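Local coordinates for transcriptional regulator (Vibrio vulnificus, PDB 4IVN), which probably represses transcription of the nan genes for sialic acid catabolism by binding their control DNA, and binds the sugar phosphate ManNAc-6P, at residues L117-H125 with L250-Y261. Numbering follows the deposited sequence.
Sequences LARIVERVH and LVNSLLESYPEY
Val121 enters helix 250-257 as a knob into a hole formed by Leu250, Ser253, Leu254 and Ser257. Its two methyls divide the work: CG2, beside the backbone N, meets Ser253 CB at 3.6 Å, while CG1 lies alongside Leu254 CD2. The axes of segments 117-125 and 250-257 pass 9.5 Å apart and cross at -71°, consistent with close packing limited to a few residues. There Leu250 CD1 packs on Ile120 CG2, and Val124 CG1 presses Leu254 CD1 at 3.5 Å, closer than carbons usually come. Phe179 of strand 176-181 touches both Val124 and Leu250, which places this apolar side against the parallel sheet of the SIS domain.

The more open side, where Glu122, His125 and Tyr258 are partly exposed, is aromatic and polar. A chi1 of 174°, with CG anti to the backbone N, carries the His125 ring out to Tyr258, where the two rings lie flat on each other: the centroids are 3.6 Å apart and the planes differ by 3°, a face-to-face stack with ND1 above the phenol ring's centre. Tyr258 OH donates to the syn lone pair of Glu122 OE1 at 2.8 Å, whereas Gln126 holds the other carboxylate oxygen, OE2. At the imidazole edge, ND1 hydrogen-bonds Tyr261 OH at 2.7 Å, and the type I turn 258-261 puts both tyrosines within reach of the one histidine. The stack and the ND1 hydrogen bond together probably restrict the imidazole's tilt and rotation, implying that the turn following helix 237-257 is tied to helix 114-126 by directional polar and aromatic contacts, while the helix itself packs mainly through apolar side chains.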
loop_
_atom_site.group_PDB
_atom_site.type_symbol
_atom_site.label_atom_id
_atom_site.label_comp_id
_atom_site.label_asym_id
_atom_site.label_seq_id
_atom_site.Cartn_x
_atom_site.Cartn_y
_atom_site.Cartn_z
ATOM N N LEU A 117 -0.974 -20.245 -6.500
ATOM C CA LEU A 117 -0.465 -19.705 -5.260
ATOM C C LEU A 117 0.564 -20.696 -4.636
ATOM O O LEU A 117 1.685 -20.249 -4.248
ATOM C CB LEU A 117 -1.637 -19.461 -4.286
ATOM C CG LEU A 117 -1.223 -18.906 -2.910
ATOM C CD1 LEU A 117 -0.457 -17.573 -2.994
ATOM C CD2 LEU A 117 -2.425 -18.795 -1.966
ATOM N N ALA A 118 0.186 -21.987 -4.515
ATOM C CA ALA A 118 1.130 -23.002 -3.914
ATOM C C ALA A 118 2.433 -23.093 -4.710
ATOM O O ALA A 118 3.531 -23.092 -4.130
ATOM C CB ALA A 118 0.463 -24.378 -3.747
ATOM N N ARG A 119 2.315 -23.096 -6.046
ATOM C CA ARG A 119 3.495 -23.057 -6.816
ATOM C C ARG A 119 4.347 -21.802 -6.613
ATOM O O ARG A 119 5.570 -21.896 -6.597
ATOM C CB ARG A 119 3.164 -23.206 -8.284
ATOM C CG ARG A 119 2.993 -24.651 -8.625
ATOM C CD ARG A 119 3.134 -24.782 -10.128
ATOM N NE ARG A 119 2.300 -23.785 -10.861
ATOM C CZ ARG A 119 1.015 -23.906 -11.110
ATOM N NH1 ARG A 119 0.318 -24.983 -10.664
ATOM N NH2 ARG A 119 0.410 -22.954 -11.800
ATOM N N ILE A 120 3.694 -20.637 -6.514
ATOM C CA ILE A 120 4.427 -19.371 -6.353
ATOM C C ILE A 120 5.199 -19.370 -4.988
ATOM O O ILE A 120 6.348 -18.940 -4.887
ATOM C CB ILE A 120 3.453 -18.161 -6.475
ATOM C CG1 ILE A 120 2.855 -18.144 -7.912
ATOM C CG2 ILE A 120 4.180 -16.866 -6.111
ATOM C CD1 ILE A 120 1.710 -17.144 -8.134
ATOM N N VAL A 121 4.551 -19.852 -3.947
ATOM C CA VAL A 121 5.209 -20.028 -2.641
ATOM C C VAL A 121 6.483 -20.797 -2.719
ATOM O O VAL A 121 7.521 -20.369 -2.163
ATOM C CB VAL A 121 4.328 -20.824 -1.698
ATOM C CG1 VAL A 121 5.161 -21.219 -0.431
ATOM C CG2 VAL A 121 3.062 -19.989 -1.335
ATOM N N GLU A 122 6.463 -21.913 -3.468
ATOM C CA GLU A 122 7.651 -22.729 -3.589
ATOM C C GLU A 122 8.757 -22.008 -4.341
ATOM O O GLU A 122 9.904 -22.047 -3.931
ATOM C CB GLU A 122 7.261 -24.034 -4.325
ATOM C CG GLU A 122 8.053 -25.266 -3.976
ATOM C CD GLU A 122 8.426 -25.344 -2.515
ATOM O OE1 GLU A 122 7.549 -25.090 -1.619
ATOM O OE2 GLU A 122 9.643 -25.657 -2.281
ATOM N N ARG A 123 8.409 -21.326 -5.428
ATOM C CA ARG A 123 9.405 -20.454 -6.129
ATOM C C ARG A 123 10.077 -19.422 -5.200
ATOM O O ARG A 123 11.292 -19.274 -5.208
ATOM C CB ARG A 123 8.721 -19.797 -7.304
ATOM C CG ARG A 123 8.332 -20.894 -8.340
ATOM C CD ARG A 123 8.129 -20.356 -9.740
ATOM N NE ARG A 123 7.594 -21.340 -10.713
ATOM C CZ ARG A 123 8.333 -22.014 -11.595
ATOM N NH1 ARG A 123 9.671 -21.893 -11.606
ATOM N NH2 ARG A 123 7.722 -22.809 -12.489
ATOM N N VAL A 124 9.280 -18.712 -4.418
ATOM C CA VAL A 124 9.813 -17.775 -3.447
ATOM C C VAL A 124 10.742 -18.448 -2.428
ATOM O O VAL A 124 11.869 -17.978 -2.154
ATOM C CB VAL A 124 8.701 -17.011 -2.753
ATOM C CG1 VAL A 124 9.313 -16.050 -1.689
ATOM C CG2 VAL A 124 7.925 -16.201 -3.823
ATOM N N HIS A 125 10.319 -19.587 -1.969
ATOM C CA HIS A 125 11.102 -20.320 -0.992
ATOM C C HIS A 125 12.446 -20.656 -1.577
ATOM O O HIS A 125 13.467 -20.437 -0.913
ATOM C CB HIS A 125 10.381 -21.584 -0.564
ATOM C CG HIS A 125 11.222 -22.435 0.345
ATOM N ND1 HIS A 125 11.642 -22.004 1.529
ATOM C CD2 HIS A 125 11.820 -23.694 0.149
ATOM C CE1 HIS A 125 12.425 -22.950 2.110
ATOM N NE2 HIS A 125 12.504 -23.988 1.287
ATOM N N LEU A 250 0.441 -14.483 -0.111
ATOM C CA LEU A 250 1.670 -15.119 -0.512
ATOM C C LEU A 250 2.561 -15.327 0.686
ATOM O O LEU A 250 3.049 -16.407 0.885
ATOM C CB LEU A 250 2.372 -14.302 -1.652
ATOM C CG LEU A 250 3.735 -14.789 -2.103
ATOM C CD1 LEU A 250 3.776 -16.284 -2.548
ATOM C CD2 LEU A 250 4.348 -13.872 -3.199
ATOM N N VAL A 251 2.860 -14.270 1.449
ATOM C CA VAL A 251 3.864 -14.340 2.512
ATOM C C VAL A 251 3.301 -15.108 3.680
ATOM O O VAL A 251 4.004 -15.899 4.276
ATOM C CB VAL A 251 4.402 -12.926 2.913
ATOM C CG1 VAL A 251 5.469 -13.012 4.020
ATOM C CG2 VAL A 251 4.957 -12.321 1.617
ATOM N N ASN A 252 2.015 -14.959 3.948
ATOM C CA ASN A 252 1.439 -15.824 4.984
ATOM C C ASN A 252 1.472 -17.343 4.678
ATOM O O ASN A 252 1.619 -18.146 5.613
ATOM C CB ASN A 252 0.027 -15.378 5.337
ATOM C CG ASN A 252 0.016 -13.972 5.972
ATOM O OD1 ASN A 252 1.069 -13.450 6.353
ATOM N ND2 ASN A 252 -1.140 -13.348 6.020
ATOM N N SER A 253 1.259 -17.734 3.414
ATOM C CA SER A 253 1.459 -19.139 3.008
ATOM C C SER A 253 2.851 -19.580 3.226
ATOM O O SER A 253 3.063 -20.685 3.773
ATOM C CB SER A 253 1.083 -19.421 1.576
ATOM O OG SER A 253 -0.162 -18.873 1.399
ATOM N N LEU A 254 3.807 -18.739 2.833
ATOM C CA LEU A 254 5.215 -19.056 3.081
ATOM C C LEU A 254 5.455 -19.346 4.584
ATOM O O LEU A 254 6.112 -20.346 4.949
ATOM C CB LEU A 254 6.149 -17.931 2.624
ATOM C CG LEU A 254 6.594 -17.906 1.174
ATOM C CD1 LEU A 254 6.907 -16.463 0.758
ATOM C CD2 LEU A 254 7.708 -18.943 0.903
ATOM N N LEU A 255 4.935 -18.459 5.441
ATOM C CA LEU A 255 5.117 -18.592 6.869
ATOM C C LEU A 255 4.432 -19.874 7.357
ATOM O O LEU A 255 4.919 -20.567 8.236
ATOM C CB LEU A 255 4.549 -17.355 7.583
ATOM C CG LEU A 255 5.584 -16.200 7.572
ATOM C CD1 LEU A 255 4.910 -14.864 7.789
ATOM C CD2 LEU A 255 6.654 -16.433 8.675
ATOM N N GLU A 256 3.341 -20.239 6.702
ATOM C CA GLU A 256 2.667 -21.471 7.122
ATOM C C GLU A 256 3.438 -22.692 6.625
ATOM O O GLU A 256 3.523 -23.667 7.336
ATOM C CB GLU A 256 1.286 -21.489 6.592
ATOM C CG GLU A 256 0.554 -22.760 6.925
ATOM C CD GLU A 256 -0.810 -22.422 7.400
ATOM O OE1 GLU A 256 -0.903 -21.787 8.478
ATOM O OE2 GLU A 256 -1.778 -22.774 6.694
ATOM N N SER A 257 4.033 -22.655 5.422
ATOM C CA SER A 257 4.732 -23.852 4.916
ATOM C C SER A 257 6.098 -23.976 5.544
ATOM O O SER A 257 6.602 -25.081 5.698
ATOM C CB SER A 257 4.840 -23.876 3.393
ATOM O OG SER A 257 3.610 -23.563 2.799
ATOM N N TYR A 258 6.708 -22.847 5.907
ATOM C CA TYR A 258 8.095 -22.815 6.304
ATOM C C TYR A 258 8.172 -21.985 7.573
ATOM O O TYR A 258 8.750 -20.856 7.580
ATOM C CB TYR A 258 8.968 -22.258 5.161
ATOM C CG TYR A 258 8.935 -23.140 3.930
ATOM C CD1 TYR A 258 9.640 -24.361 3.930
ATOM C CD2 TYR A 258 8.174 -22.808 2.778
ATOM C CE1 TYR A 258 9.604 -25.198 2.834
ATOM C CE2 TYR A 258 8.148 -23.678 1.657
ATOM C CZ TYR A 258 8.867 -24.859 1.723
ATOM O OH TYR A 258 8.866 -25.766 0.704
ATOM N N PRO A 259 7.600 -22.534 8.658
ATOM C CA PRO A 259 7.612 -21.857 9.965
ATOM C C PRO A 259 8.975 -21.336 10.428
ATOM O O PRO A 259 9.000 -20.421 11.259
ATOM C CB PRO A 259 7.001 -22.896 10.959
ATOM C CG PRO A 259 6.674 -24.108 10.158
ATOM C CD PRO A 259 6.836 -23.809 8.697
ATOM N N GLU A 260 10.088 -21.836 9.882
ATOM C CA GLU A 260 11.400 -21.252 10.206
ATOM C C GLU A 260 11.514 -19.731 9.815
ATOM O O GLU A 260 12.360 -18.992 10.383
ATOM C CB GLU A 260 12.551 -22.093 9.586
ATOM C CG GLU A 260 13.370 -21.476 8.432
ATOM C CD GLU A 260 13.036 -21.894 6.947
ATOM O OE1 GLU A 260 12.686 -23.076 6.620
ATOM O OE2 GLU A 260 13.209 -21.014 6.054
ATOM N N TYR A 261 10.701 -19.285 8.846
ATOM C CA TYR A 261 10.672 -17.837 8.515
ATOM C C TYR A 261 10.260 -16.946 9.661
ATOM O O TYR A 261 10.647 -15.802 9.732
ATOM C CB TYR A 261 9.753 -17.561 7.325
ATOM C CG TYR A 261 10.331 -18.068 5.998
ATOM C CD1 TYR A 261 11.616 -17.682 5.571
ATOM C CD2 TYR A 261 9.560 -18.814 5.155
ATOM C CE1 TYR A 261 12.121 -18.100 4.346
ATOM C CE2 TYR A 261 10.053 -19.269 3.915
ATOM C CZ TYR A 261 11.320 -18.911 3.532
ATOM O OH TYR A 261 11.744 -19.365 2.285
HETATM O O HOH W 1 14.167 -19.244 2.108
#